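Local coordinates for protein beta-hexosaminidase Amuc_2018 (Akkermansia muciniphila, PDB 6JEA) that hydrolyses terminal non-reducing N-acetylhexosamine residues from N-glycans, chitobiose and related beta-linked substrates as a family 20 glycoside hydrolase, at residues A[324-329]-A[346-351]; A[351-356]-A[412-417]. All coordinates share one frame; numbering follows the deposited sequence.

Contact 1 (A[324-329]-A[346-351]); sequences WRQGQA and ASSEYC. With NAG (2-acetamido-2-deoxy-beta-D-glucopyranose), chain B.
Ser348 N donates to Trp324 O at 2.9 Å, and this backbone bond pins the two loops together. Ser348 OG approaches the same oxygen at 3.3 Å, at best a weak and unsettled second bond. Further along, the amide of Gln326 lies across the Glu349 side chain: Gln326 OE1 sits 3.2 Å from Glu349 CB, while Gln326 NE2 is near OE1 of Glu349 at an angle too poor for a hydrogen bond. Glu349 CG stands anti to the backbone N (chi1 -173°) and the chain runs on extended, carrying the carboxylate out to a water that also meets Ser347 OG and, weakly, Gly327 N. Both loops leave the C-terminal ends of parallel neighbours, strands 320-323 and 342-345, in the TIM-barrel catalytic domain, the end that carries the active site. There Trp324, a substrate-binding residue, has NAG C8 over one ring face, and Trp324 CZ3 lies 3.6 Å from NAG O1. Arg325 CG packs over the opposite face of the Trp324 ring, 3.7 Å above its plane, and Trp324 NE1 donates to Tyr308 O. Arg325 in turn pairs with Glu309, and Glu349 OE2 with Lys374. With an alanine at Glu349, Lys374 would probably lose its carboxylate mate, and the bridging water one of its partners.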
ATOM      1  N   TRP A 324      -0.712  10.336   7.197  1.00 35.02           N
ATOM      2  CA  TRP A 324      -1.409   9.201   7.796  1.00 30.21           C
ATOM      3  C   TRP A 324      -2.190   9.522   9.062  1.00 34.29           C
ATOM      4  O   TRP A 324      -3.137   8.789   9.367  1.00 32.75           O
ATOM      5  CB  TRP A 324      -0.415   8.076   8.105  1.00 28.13           C
ATOM      6  CG  TRP A 324       0.743   8.508   8.961  1.00 35.10           C
ATOM      7  CD1 TRP A 324       1.809   9.273   8.576  1.00 34.34           C
ATOM      8  CD2 TRP A 324       0.956   8.194  10.342  1.00 30.88           C
ATOM      9  NE1 TRP A 324       2.666   9.458   9.631  1.00 30.67           N
ATOM     10  CE2 TRP A 324       2.166   8.805  10.727  1.00 36.56           C
ATOM     11  CE3 TRP A 324       0.240   7.459  11.291  1.00 34.22           C
ATOM     12  CZ2 TRP A 324       2.677   8.702  12.022  1.00 42.20           C
ATOM     13  CZ3 TRP A 324       0.748   7.358  12.575  1.00 39.23           C
ATOM     14  CH2 TRP A 324       1.954   7.976  12.928  1.00 40.10           C
ATOM     15  N   ARG A 325      -1.854  10.570   9.809  1.00 33.74           N
ATOM     16  CA  ARG A 325      -2.530  10.835  11.071  1.00 38.93           C
ATOM     17  C   ARG A 325      -3.905  11.459  10.847  1.00 40.85           C
ATOM     18  O   ARG A 325      -4.128  12.212   9.893  1.00 38.02           O
ATOM     19  CB  ARG A 325      -1.685  11.751  11.956  1.00 38.81           C
ATOM     20  CG  ARG A 325      -0.427  11.105  12.507  1.00 39.44           C
ATOM     21  CD  ARG A 325       0.280  12.037  13.478  1.00 44.63           C
ATOM     22  NE  ARG A 325       1.550  11.487  13.948  1.00 48.44           N
ATOM     23  CZ  ARG A 325       1.671  10.675  14.994  1.00 52.28           C
ATOM     24  NH1 ARG A 325       0.596  10.313  15.683  1.00 47.67           N
ATOM     25  NH2 ARG A 325       2.867  10.224  15.352  1.00 51.44           N
ATOM     26  N   GLN A 326      -4.825  11.137  11.754  1.00 44.47           N
ATOM     27  CA  GLN A 326      -6.185  11.653  11.676  1.00 43.67           C
ATOM     28  C   GLN A 326      -6.192  13.177  11.704  1.00 43.11           C
ATOM     29  O   GLN A 326      -5.630  13.798  12.610  1.00 43.72           O
ATOM     30  CB  GLN A 326      -7.015  11.100  12.836  0.50 44.76           C
ATOM     31  CG  GLN A 326      -8.340  11.815  13.063  0.50 48.20           C
ATOM     32  CD  GLN A 326      -9.418  11.386  12.088  0.50 45.45           C
ATOM     33  OE1 GLN A 326      -9.468  10.230  11.668  0.50 42.91           O
ATOM     34  NE2 GLN A 326     -10.290  12.319  11.723  0.50 43.39           N
ATOM     35  N   GLY A 327      -6.829  13.778  10.701  1.00 44.03           N
ATOM     36  CA  GLY A 327      -7.007  15.217  10.673  1.00 40.71           C
ATOM     37  C   GLY A 327      -5.770  16.045  10.409  1.00 44.16           C
ATOM     38  O   GLY A 327      -5.787  17.253  10.654  1.00 45.88           O
ATOM     39  N   GLN A 328      -4.694  15.440   9.909  1.00 43.93           N
ATOM     40  CA  GLN A 328      -3.469  16.168   9.603  1.00 39.87           C
ATOM     41  C   GLN A 328      -3.215  16.289   8.106  1.00 41.52           C
ATOM     42  O   GLN A 328      -2.115  16.684   7.704  1.00 42.89           O
ATOM     43  CB  GLN A 328      -2.275  15.494  10.279  1.00 39.69           C
ATOM     44  CG  GLN A 328      -2.456  15.277  11.771  1.00 50.65           C
ATOM     45  CD  GLN A 328      -1.399  15.985  12.589  1.00 56.21           C
ATOM     46  OE1 GLN A 328      -0.871  17.021  12.179  1.00 61.46           O
ATOM     47  NE2 GLN A 328      -1.076  15.425  13.750  1.00 54.08           N
ATOM     48  N   ALA A 329      -4.211  15.980   7.275  1.00 36.53           N
ATOM     49  CA  ALA A 329      -3.971  15.845   5.842  1.00 38.18           C
ATOM     50  C   ALA A 329      -3.638  17.184   5.195  1.00 37.97           C
ATOM     51  O   ALA A 329      -2.627  17.308   4.495  1.00 37.10           O
ATOM     52  CB  ALA A 329      -5.186  15.208   5.176  1.00 38.74           C
ATOM     53  N   ALA A 346      -2.423   8.934   2.665  1.00 27.17           N
ATOM     54  CA  ALA A 346      -2.810   7.677   3.292  1.00 29.32           C
ATOM     55  C   ALA A 346      -3.520   7.940   4.613  1.00 32.06           C
ATOM     56  O   ALA A 346      -3.429   7.137   5.545  1.00 31.14           O
ATOM     57  CB  ALA A 346      -1.596   6.774   3.505  1.00 27.86           C
ATOM     58  N   SER A 347      -4.219   9.072   4.700  1.00 29.76           N
ATOM     59  CA  SER A 347      -4.785   9.525   5.964  1.00 31.78           C
ATOM     60  C   SER A 347      -5.720   8.475   6.551  1.00 32.95           C
ATOM     61  O   SER A 347      -6.604   7.957   5.862  1.00 31.22           O
ATOM     62  CB  SER A 347      -5.526  10.847   5.757  1.00 32.49           C
ATOM     63  OG  SER A 347      -6.007  11.363   6.987  1.00 43.07           O
ATOM     64  N   SER A 348      -5.513   8.162   7.833  1.00 30.46           N
ATOM     65  CA  SER A 348      -6.290   7.118   8.494  1.00 30.84           C
ATOM     66  C   SER A 348      -7.772   7.453   8.568  1.00 37.27           C
ATOM     67  O   SER A 348      -8.591   6.548   8.766  1.00 34.93           O
ATOM     68  CB  SER A 348      -5.743   6.868   9.903  1.00 33.44           C
ATOM     69  OG  SER A 348      -6.037   7.947  10.773  1.00 34.31           O
ATOM     70  N   GLU A 349      -8.135   8.729   8.423  1.00 37.14           N
ATOM     71  CA  GLU A 349      -9.544   9.105   8.439  1.00 39.17           C
ATOM     72  C   GLU A 349     -10.296   8.518   7.248  1.00 37.65           C
ATOM     73  O   GLU A 349     -11.503   8.264   7.340  1.00 39.64           O
ATOM     74  CB  GLU A 349      -9.670  10.630   8.461  1.00 41.31           C
ATOM     75  CG  GLU A 349     -11.085  11.149   8.656  1.00 48.81           C
ATOM     76  CD  GLU A 349     -11.154  12.667   8.685  1.00 55.40           C
ATOM     77  OE1 GLU A 349     -10.092  13.312   8.838  1.00 59.96           O
ATOM     78  OE2 GLU A 349     -12.271  13.214   8.553  1.00 50.15           O
ATOM     79  N   TYR A 350      -9.600   8.281   6.133  1.00 37.44           N
ATOM     80  CA  TYR A 350     -10.221   7.772   4.919  1.00 34.14           C
ATOM     81  C   TYR A 350      -9.591   6.499   4.376  1.00 34.93           C
ATOM     82  O   TYR A 350     -10.268   5.766   3.644  1.00 32.27           O
ATOM     83  CB  TYR A 350     -10.170   8.828   3.802  1.00 32.62           C
ATOM     84  CG  TYR A 350     -10.799  10.157   4.144  1.00 39.52           C
ATOM     85  CD1 TYR A 350     -10.057  11.162   4.758  1.00 36.26           C
ATOM     86  CD2 TYR A 350     -12.128  10.418   3.837  1.00 36.60           C
ATOM     87  CE1 TYR A 350     -10.625  12.381   5.065  1.00 40.88           C
ATOM     88  CE2 TYR A 350     -12.705  11.637   4.142  1.00 42.16           C
ATOM     89  CZ  TYR A 350     -11.948  12.615   4.755  1.00 43.24           C
ATOM     90  OH  TYR A 350     -12.518  13.829   5.062  1.00 51.70           O
ATOM     91  N   CYS A 351      -8.328   6.211   4.699  1.00 32.04           N
ATOM     92  CA  CYS A 351      -7.565   5.214   3.964  1.00 28.71           C
ATOM     93  C   CYS A 351      -7.173   3.978   4.764  1.00 33.66           C
ATOM     94  O   CYS A 351      -6.683   3.016   4.161  1.00 32.55           O
ATOM     95  CB  CYS A 351      -6.290   5.848   3.385  1.00 29.48           C
ATOM     96  SG  CYS A 351      -6.578   7.283   2.318  1.00 31.30           S
TER
HETATM   97  C1  NAG B 501      -0.835   2.752  12.108  1.00 34.48           C
HETATM   98  C2  NAG B 501       0.506   2.183  12.578  1.00 33.08           C
HETATM   99  C3  NAG B 501       0.532   0.662  12.424  1.00 34.36           C
HETATM  100  C4  NAG B 501      -0.699   0.024  13.051  1.00 34.76           C
HETATM  101  C5  NAG B 501      -1.959   0.692  12.516  1.00 33.33           C
HETATM  102  C6  NAG B 501      -3.225   0.174  13.154  1.00 32.92           C
HETATM  103  C7  NAG B 501       2.466   3.651  12.364  1.00 33.94           C
HETATM  104  C8  NAG B 501       3.525   4.166  11.439  1.00 31.97           C
HETATM  105  N2  NAG B 501       1.602   2.781  11.833  1.00 32.24           N
HETATM  106  O1  NAG B 501      -0.877   4.116  12.371  1.00 34.36           O
HETATM  107  O3  NAG B 501       1.707   0.155  13.047  1.00 39.59           O
HETATM  108  O4  NAG B 501      -0.744  -1.363  12.735  1.00 34.57           O
HETATM  109  O5  NAG B 501      -1.900   2.098  12.787  1.00 32.71           O
HETATM  110  O6  NAG B 501      -4.373   0.789  12.585  1.00 33.20           O
HETATM  111  O7  NAG B 501       2.397   4.004  13.536  1.00 38.67           O
HETATM  112  O   HOH W   1      -2.919  12.841   7.435  1.00 36.04           O
HETATM  113  O   HOH W   2      -8.525   7.608  12.473  1.00 38.66           O
HETATM  114  O   HOH W   3      -7.211  13.578   7.635  1.00 44.96           O

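Contact 2 (A[351-356]-A[412-417]); sequences CYLDFP and YRAYPR. With NAG (2-acetamido-2-deoxy-beta-D-glucopyranose), chain B.
Leu353 O rests 3.3 Å from Arg413 CB, where the Arg413 side chain sets out along the loop. Bent at chi2 (-113°), the chain brings CD to 3.5 Å from Asp354 O, and NH1 donates to the same oxygen at 2.7 Å, with the acceptor close to the guanidinium plane. Pro356 CA covers one face of the group, 3.4 Å above its plane; NE and NH2 pair with Glu463 and Arg362 O. Beyond the helix end and a cis peptide, Arg417 grips Phe355 O end-on with both NH1 and NH2, and NH2 also reaches Arg413 O at 2.7 Å, so the guanidinium is locked in rotation. Leu353 CD2 lies over one face of it, and Leu353 CD1 presses on Ala414 O at 3.4 Å. The arginines hold the loop by its backbone carbonyls, leaving the side chains of Tyr352 and Asp354 to the sugar: Tyr352 OH and NAG O1 share a hydrogen bond of 3.0 Å, and Asp354 OD2 accepts from NAG O6 at 2.6 Å. This is one of the substrate-binding loops following a barrel strand in the family 20 active site, fastened from behind by the end of helix 407-414 and the start of helix 417-426.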
ATOM      1  N   CYS A 351      -8.328   6.211   4.699  1.00 32.04           N
ATOM      2  CA  CYS A 351      -7.565   5.214   3.964  1.00 28.71           C
ATOM      3  C   CYS A 351      -7.173   3.978   4.764  1.00 33.66           C
ATOM      4  O   CYS A 351      -6.683   3.016   4.161  1.00 32.55           O
ATOM      5  CB  CYS A 351      -6.290   5.848   3.385  1.00 29.48           C
ATOM      6  SG  CYS A 351      -6.578   7.283   2.318  1.00 31.30           S
ATOM      7  N   TYR A 352      -7.360   3.962   6.083  1.00 26.91           N
ATOM      8  CA  TYR A 352      -7.021   2.779   6.872  1.00 28.62           C
ATOM      9  C   TYR A 352      -8.135   1.750   6.726  1.00 29.02           C
ATOM     10  O   TYR A 352      -9.220   1.914   7.290  1.00 32.56           O
ATOM     11  CB  TYR A 352      -6.804   3.136   8.340  1.00 29.30           C
ATOM     12  CG  TYR A 352      -5.411   3.631   8.663  1.00 29.08           C
ATOM     13  CD1 TYR A 352      -4.610   4.212   7.687  1.00 27.90           C
ATOM     14  CD2 TYR A 352      -4.891   3.504   9.944  1.00 28.97           C
ATOM     15  CE1 TYR A 352      -3.342   4.667   7.981  1.00 27.81           C
ATOM     16  CE2 TYR A 352      -3.623   3.956  10.246  1.00 28.16           C
ATOM     17  CZ  TYR A 352      -2.853   4.537   9.262  1.00 27.77           C
ATOM     18  OH  TYR A 352      -1.588   4.984   9.563  1.00 32.07           O
ATOM     19  N   LEU A 353      -7.863   0.681   5.984  1.00 26.76           N
ATOM     20  CA  LEU A 353      -8.868  -0.333   5.698  1.00 25.77           C
ATOM     21  C   LEU A 353      -8.887  -1.460   6.720  1.00 28.91           C
ATOM     22  O   LEU A 353      -9.633  -2.427   6.535  1.00 30.83           O
ATOM     23  CB  LEU A 353      -8.657  -0.902   4.293  1.00 26.53           C
ATOM     24  CG  LEU A 353      -8.752   0.135   3.171  1.00 31.48           C
ATOM     25  CD1 LEU A 353      -8.849  -0.535   1.808  1.00 31.90           C
ATOM     26  CD2 LEU A 353      -9.929   1.077   3.399  1.00 29.11           C
ATOM     27  N   ASP A 354      -8.093  -1.366   7.789  1.00 28.90           N
ATOM     28  CA  ASP A 354      -8.247  -2.299   8.898  1.00 29.05           C
ATOM     29  C   ASP A 354      -9.425  -1.936   9.792  1.00 30.12           C
ATOM     30  O   ASP A 354      -9.917  -2.799  10.527  1.00 28.15           O
ATOM     31  CB  ASP A 354      -6.965  -2.370   9.732  1.00 27.65           C
ATOM     32  CG  ASP A 354      -6.482  -1.003  10.197  1.00 33.93           C
ATOM     33  OD1 ASP A 354      -6.598  -0.026   9.425  1.00 29.81           O
ATOM     34  OD2 ASP A 354      -5.973  -0.913  11.339  1.00 28.07           O
ATOM     35  N   PHE A 355      -9.894  -0.693   9.732  1.00 26.51           N
ATOM     36  CA  PHE A 355     -11.022  -0.281  10.548  1.00 31.25           C
ATOM     37  C   PHE A 355     -12.307  -0.922  10.028  1.00 31.69           C
ATOM     38  O   PHE A 355     -12.440  -1.185   8.829  1.00 26.82           O
ATOM     39  CB  PHE A 355     -11.166   1.240  10.543  1.00 28.77           C
ATOM     40  CG  PHE A 355      -9.980   1.974  11.118  1.00 30.13           C
ATOM     41  CD1 PHE A 355      -8.998   1.300  11.830  1.00 37.19           C
ATOM     42  CD2 PHE A 355      -9.855   3.344  10.947  1.00 31.65           C
ATOM     43  CE1 PHE A 355      -7.908   1.978  12.352  1.00 31.67           C
ATOM     44  CE2 PHE A 355      -8.770   4.026  11.472  1.00 33.74           C
ATOM     45  CZ  PHE A 355      -7.794   3.340  12.174  1.00 28.64           C
ATOM     46  N   PRO A 356     -13.268  -1.189  10.911  1.00 32.89           N
ATOM     47  CA  PRO A 356     -14.542  -1.758  10.455  1.00 28.31           C
ATOM     48  C   PRO A 356     -15.251  -0.815   9.495  1.00 29.81           C
ATOM     49  O   PRO A 356     -15.214   0.407   9.653  1.00 28.30           O
ATOM     50  CB  PRO A 356     -15.335  -1.945  11.755  1.00 35.04           C
ATOM     51  CG  PRO A 356     -14.702  -0.991  12.729  1.00 36.12           C
ATOM     52  CD  PRO A 356     -13.246  -0.970  12.367  1.00 30.43           C
ATOM     53  N   TYR A 412     -12.340  -9.074   2.995  1.00 27.07           N
ATOM     54  CA  TYR A 412     -13.577  -8.528   3.540  1.00 29.19           C
ATOM     55  C   TYR A 412     -13.383  -7.093   4.004  1.00 30.31           C
ATOM     56  O   TYR A 412     -14.246  -6.237   3.774  1.00 26.88           O
ATOM     57  CB  TYR A 412     -14.100  -9.384   4.692  1.00 30.22           C
ATOM     58  CG  TYR A 412     -15.447  -8.895   5.190  1.00 35.79           C
ATOM     59  CD1 TYR A 412     -15.536  -7.908   6.166  1.00 34.44           C
ATOM     60  CD2 TYR A 412     -16.627  -9.403   4.664  1.00 34.20           C
ATOM     61  CE1 TYR A 412     -16.756  -7.448   6.606  1.00 35.86           C
ATOM     62  CE2 TYR A 412     -17.854  -8.956   5.104  1.00 35.62           C
ATOM     63  CZ  TYR A 412     -17.913  -7.976   6.075  1.00 39.36           C
ATOM     64  OH  TYR A 412     -19.134  -7.524   6.519  1.00 36.34           O
ATOM     65  N   ARG A 413     -12.261  -6.810   4.670  1.00 29.16           N
ATOM     66  CA  ARG A 413     -12.039  -5.446   5.139  1.00 27.15           C
ATOM     67  C   ARG A 413     -11.528  -4.527   4.034  1.00 28.87           C
ATOM     68  O   ARG A 413     -11.844  -3.332   4.037  1.00 30.05           O
ATOM     69  CB  ARG A 413     -11.075  -5.441   6.326  1.00 28.52           C
ATOM     70  CG  ARG A 413     -11.663  -6.068   7.577  1.00 34.92           C
ATOM     71  CD  ARG A 413     -11.872  -5.052   8.696  1.00 33.07           C
ATOM     72  NE  ARG A 413     -12.765  -5.579   9.727  1.00 33.53           N
ATOM     73  CZ  ARG A 413     -12.891  -5.074  10.952  1.00 34.60           C
ATOM     74  NH1 ARG A 413     -12.170  -4.025  11.327  1.00 29.83           N
ATOM     75  NH2 ARG A 413     -13.735  -5.630  11.810  1.00 36.13           N
ATOM     76  N   ALA A 414     -10.763  -5.057   3.076  1.00 24.60           N
ATOM     77  CA  ALA A 414     -10.190  -4.218   2.030  1.00 26.30           C
ATOM     78  C   ALA A 414     -11.221  -3.794   0.992  1.00 28.09           C
ATOM     79  O   ALA A 414     -11.134  -2.682   0.458  1.00 28.22           O
ATOM     80  CB  ALA A 414      -9.035  -4.948   1.341  1.00 25.08           C
ATOM     81  N   TYR A 415     -12.189  -4.654   0.689  1.00 24.31           N
ATOM     82  CA  TYR A 415     -13.185  -4.334  -0.317  1.00 26.74           C
ATOM     83  C   TYR A 415     -14.566  -4.208   0.317  1.00 30.65           C
ATOM     84  O   TYR A 415     -14.870  -4.900   1.293  1.00 28.70           O
ATOM     85  CB  TYR A 415     -13.207  -5.403  -1.417  1.00 27.19           C
ATOM     86  CG  TYR A 415     -11.969  -5.355  -2.279  1.00 27.45           C
ATOM     87  CD1 TYR A 415     -11.929  -4.565  -3.419  1.00 25.74           C
ATOM     88  CD2 TYR A 415     -10.829  -6.069  -1.932  1.00 25.60           C
ATOM     89  CE1 TYR A 415     -10.799  -4.501  -4.202  1.00 25.58           C
ATOM     90  CE2 TYR A 415      -9.687  -6.009  -2.711  1.00 26.11           C
ATOM     91  CZ  TYR A 415      -9.681  -5.222  -3.845  1.00 27.89           C
ATOM     92  OH  TYR A 415      -8.556  -5.151  -4.628  1.00 28.11           O
ATOM     93  N   PRO A 416     -15.435  -3.334  -0.217  1.00 29.45           N
ATOM     94  CA  PRO A 416     -15.238  -2.554  -1.443  1.00 29.57           C
ATOM     95  C   PRO A 416     -14.634  -1.156  -1.265  1.00 27.08           C
ATOM     96  O   PRO A 416     -14.675  -0.382  -2.220  1.00 28.40           O
ATOM     97  CB  PRO A 416     -16.660  -2.433  -1.980  1.00 31.60           C
ATOM     98  CG  PRO A 416     -17.488  -2.322  -0.731  1.00 30.30           C
ATOM     99  CD  PRO A 416     -16.793  -3.156   0.324  1.00 27.61           C
ATOM    100  N   ARG A 417     -14.088  -0.828  -0.090  1.00 26.95           N
ATOM    101  CA  ARG A 417     -13.536   0.512   0.104  1.00 28.43           C
ATOM    102  C   ARG A 417     -12.321   0.757  -0.785  1.00 27.60           C
ATOM    103  O   ARG A 417     -12.043   1.907  -1.157  1.00 29.38           O
ATOM    104  CB  ARG A 417     -13.181   0.732   1.576  1.00 26.27           C
ATOM    105  CG  ARG A 417     -14.400   0.913   2.482  1.00 33.43           C
ATOM    106  CD  ARG A 417     -14.019   0.982   3.960  1.00 28.74           C
ATOM    107  NE  ARG A 417     -13.453  -0.275   4.445  1.00 28.09           N
ATOM    108  CZ  ARG A 417     -13.066  -0.487   5.699  1.00 30.73           C
ATOM    109  NH1 ARG A 417     -13.182   0.476   6.606  1.00 30.93           N
ATOM    110  NH2 ARG A 417     -12.563  -1.664   6.047  1.00 28.21           N
TER
HETATM  111  C1  NAG B 501      -0.835   2.752  12.108  1.00 34.48           C
HETATM  112  C2  NAG B 501       0.506   2.183  12.578  1.00 33.08           C
HETATM  113  C3  NAG B 501       0.532   0.662  12.424  1.00 34.36           C
HETATM  114  C4  NAG B 501      -0.699   0.024  13.051  1.00 34.76           C
HETATM  115  C5  NAG B 501      -1.959   0.692  12.516  1.00 33.33           C
HETATM  116  C6  NAG B 501      -3.225   0.174  13.154  1.00 32.92           C
HETATM  117  C7  NAG B 501       2.466   3.651  12.364  1.00 33.94           C
HETATM  118  C8  NAG B 501       3.525   4.166  11.439  1.00 31.97           C
HETATM  119  N2  NAG B 501       1.602   2.781  11.833  1.00 32.24           N
HETATM  120  O1  NAG B 501      -0.877   4.116  12.371  1.00 34.36           O
HETATM  121  O3  NAG B 501       1.707   0.155  13.047  1.00 39.59           O
HETATM  122  O4  NAG B 501      -0.744  -1.363  12.735  1.00 34.57           O
HETATM  123  O5  NAG B 501      -1.900   2.098  12.787  1.00 32.71           O
HETATM  124  O6  NAG B 501      -4.373   0.789  12.585  1.00 33.20           O
HETATM  125  O7  NAG B 501       2.397   4.004  13.536  1.00 38.67           O

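From the N terminus, the chain leaves strand 320-323 into 324-329, runs through helix 329-339 and strand 342-345, and returns at 346-351, where contact 1 closes this short excursion between adjacent barrel strands. Cys351 is common to both contacts and leads into 351-356. A longer excursion follows, through helix 372-376, strand 392-399 and helix 407-414, before contact 2 closes it at 412-417. The loops follow in series, neither enclosing nor crossing the other. They meet beside the sugar, where Trp324 CE3 lies 3.5 Å from Tyr352 OH, and farther off, where Ser348 O packs against the Phe355 ring. Contact 1 joins the loops after strands 320-323 and 342-345; contact 2 fastens the second to helices 407-414 and 417-426.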